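Local coordinates for acyl carrier protein (Leishmania major, PDB 5ZWT), which probably carries growing acyl chains on a phosphopantetheine arm during fatty acid biosynthesis, and is captured here in its apo form, at residues 54-59 with 74-79. The protein carries 1 engineered substitution. Numbering follows the deposited sequence.
Sequences FILDIP and EYIAQN
I76 on helix 69-78 sets its CG2 methyl over the middle of the F54 ring, a CH-pi contact in which the carbon lies 3.7 Å from the ring centroid and 13° off the normal. With chi1 at -63°, I76 CG2 is anti to the backbone N and faces the ring, whereas CG1 directs CD1 to L56 CD2, 4.0 Å away. This is the tight, buried part of the contact, and V7 and V11 of helix 3-16 pack against F54 to continue it. L56 CD2 also packs against the partly exposed N79, just past the helix end. Further along the loop, I58 slides past Y75 in the opposite direction; its CG1 lies 3.6 Å from Y75 CE2, in an oblique position relative to the ring. The packing thins toward solvent, where the OH of the partly exposed Y75 reaches P59 CD at 3.7 Å and the exposed P59 adds little area. The contact rests mainly on apolar side chains, and the backbone N of I58 is hydrogen-bonded to E51 OE1 of helix 40-53. The arrangement joins the loop after helix 40-53 to the last turn of the C-terminal helix, packing at one end of the helical bundle characteristic of acyl carrier proteins.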
loop_
_atom_site.group_PDB
_atom_site.type_symbol
_atom_site.label_atom_id
_atom_site.label_comp_id
_atom_site.label_asym_id
_atom_site.label_seq_id
_atom_site.Cartn_x
_atom_site.Cartn_y
_atom_site.Cartn_z
ATOM N N PHE A 54 -3.715 3.777 10.044
ATOM C CA PHE A 54 -4.482 3.992 8.826
ATOM C C PHE A 54 -5.404 5.200 8.919
ATOM O O PHE A 54 -6.207 5.414 8.008
ATOM C CB PHE A 54 -5.284 2.732 8.477
ATOM C CG PHE A 54 -4.421 1.549 8.093
ATOM C CD1 PHE A 54 -3.979 1.382 6.780
ATOM C CD2 PHE A 54 -4.032 0.627 9.051
ATOM C CE1 PHE A 54 -3.173 0.301 6.436
ATOM C CE2 PHE A 54 -3.226 -0.455 8.715
ATOM C CZ PHE A 54 -2.803 -0.620 7.404
ATOM N N ILE A 55 -5.307 5.992 9.991
ATOM C CA ILE A 55 -6.120 7.195 10.151
ATOM C C ILE A 55 -7.579 6.822 9.921
ATOM O O ILE A 55 -8.271 7.399 9.074
ATOM C CB ILE A 55 -5.651 8.367 9.255
ATOM C CG1 ILE A 55 -4.174 8.726 9.500
ATOM C CG2 ILE A 55 -6.467 9.627 9.552
ATOM C CD1 ILE A 55 -3.118 7.879 8.799
ATOM N N LEU A 56 -8.018 5.784 10.612
ATOM C CA LEU A 56 -9.379 5.302 10.524
ATOM C C LEU A 56 -9.987 5.352 11.909
ATOM O O LEU A 56 -9.312 5.095 12.905
ATOM C CB LEU A 56 -9.454 3.870 9.988
ATOM C CG LEU A 56 -10.004 3.841 8.574
ATOM C CD1 LEU A 56 -9.015 4.517 7.680
ATOM C CD2 LEU A 56 -10.255 2.434 8.121
ATOM N N ASP A 57 -11.267 5.657 11.971
ATOM C CA ASP A 57 -11.999 5.493 13.212
ATOM C C ASP A 57 -12.871 4.274 12.963
ATOM O O ASP A 57 -13.769 4.299 12.113
ATOM C CB ASP A 57 -12.814 6.735 13.577
ATOM C CG ASP A 57 -13.635 6.534 14.838
ATOM O OD1 ASP A 57 -14.815 6.139 14.719
ATOM O OD2 ASP A 57 -13.099 6.759 15.951
ATOM N N ILE A 58 -12.598 3.207 13.699
ATOM C CA ILE A 58 -13.297 1.941 13.528
ATOM C C ILE A 58 -14.414 1.918 14.563
ATOM O O ILE A 58 -14.125 1.978 15.767
ATOM C CB ILE A 58 -12.338 0.748 13.699
ATOM C CG1 ILE A 58 -11.226 0.808 12.643
ATOM C CG2 ILE A 58 -13.077 -0.576 13.616
ATOM C CD1 ILE A 58 -10.054 -0.111 12.924
ATOM N N PRO A 59 -15.679 1.858 14.149
ATOM C CA PRO A 59 -16.766 1.823 15.127
ATOM C C PRO A 59 -16.664 0.572 15.975
ATOM O O PRO A 59 -16.081 -0.434 15.562
ATOM C CB PRO A 59 -18.029 1.819 14.259
ATOM C CG PRO A 59 -17.573 1.324 12.932
ATOM C CD PRO A 59 -16.176 1.811 12.766
ATOM N N GLU A 74 -8.551 -7.763 6.327
ATOM C CA GLU A 74 -9.780 -7.835 5.537
ATOM C C GLU A 74 -10.637 -6.592 5.736
ATOM O O GLU A 74 -11.194 -6.047 4.773
ATOM C CB GLU A 74 -10.570 -9.091 5.906
ATOM C CG GLU A 74 -9.978 -10.394 5.380
ATOM C CD GLU A 74 -10.594 -11.617 6.044
ATOM O OE1 GLU A 74 -9.885 -12.633 6.218
ATOM O OE2 GLU A 74 -11.789 -11.549 6.409
ATOM N N TYR A 75 -10.723 -6.109 6.976
ATOM C CA TYR A 75 -11.525 -4.930 7.265
ATOM C C TYR A 75 -10.891 -3.675 6.689
ATOM O O TYR A 75 -11.572 -2.858 6.057
ATOM C CB TYR A 75 -11.696 -4.772 8.771
ATOM C CG TYR A 75 -12.378 -3.484 9.129
ATOM C CD1 TYR A 75 -13.759 -3.385 9.091
ATOM C CD2 TYR A 75 -11.642 -2.356 9.477
ATOM C CE1 TYR A 75 -14.395 -2.211 9.405
ATOM C CE2 TYR A 75 -12.271 -1.172 9.789
ATOM C CZ TYR A 75 -13.649 -1.107 9.751
ATOM O OH TYR A 75 -14.296 0.066 10.063
ATOM N N ILE A 76 -9.593 -3.481 6.933
ATOM C CA ILE A 76 -8.949 -2.247 6.502
ATOM C C ILE A 76 -8.920 -2.164 4.982
ATOM O O ILE A 76 -9.203 -1.110 4.399
ATOM C CB ILE A 76 -7.533 -2.135 7.100
ATOM C CG1 ILE A 76 -7.582 -2.060 8.633
ATOM C CG2 ILE A 76 -6.820 -0.899 6.543
ATOM C CD1 ILE A 76 -8.176 -0.787 9.166
ATOM N N ALA A 77 -8.598 -3.273 4.314
ATOM C CA ALA A 77 -8.489 -3.248 2.860
ATOM C C ALA A 77 -9.819 -2.902 2.196
ATOM O O ALA A 77 -9.834 -2.253 1.143
ATOM C CB ALA A 77 -7.977 -4.594 2.350
ATOM N N GLN A 78 -10.935 -3.320 2.795
ATOM C CA GLN A 78 -12.266 -3.066 2.255
ATOM C C GLN A 78 -12.818 -1.696 2.627
ATOM O O GLN A 78 -13.815 -1.265 2.036
ATOM C CB GLN A 78 -13.242 -4.146 2.730
ATOM N N ASN A 79 -12.228 -1.022 3.602
ATOM C CA ASN A 79 -12.735 0.275 4.030
ATOM C C ASN A 79 -12.261 1.347 3.058
ATOM O O ASN A 79 -11.047 1.522 2.890
ATOM C CB ASN A 79 -12.278 0.588 5.452
ATOM C CG ASN A 79 -13.008 1.779 6.061
ATOM O OD1 ASN A 79 -13.108 2.848 5.452
ATOM N ND2 ASN A 79 -13.539 1.590 7.266
#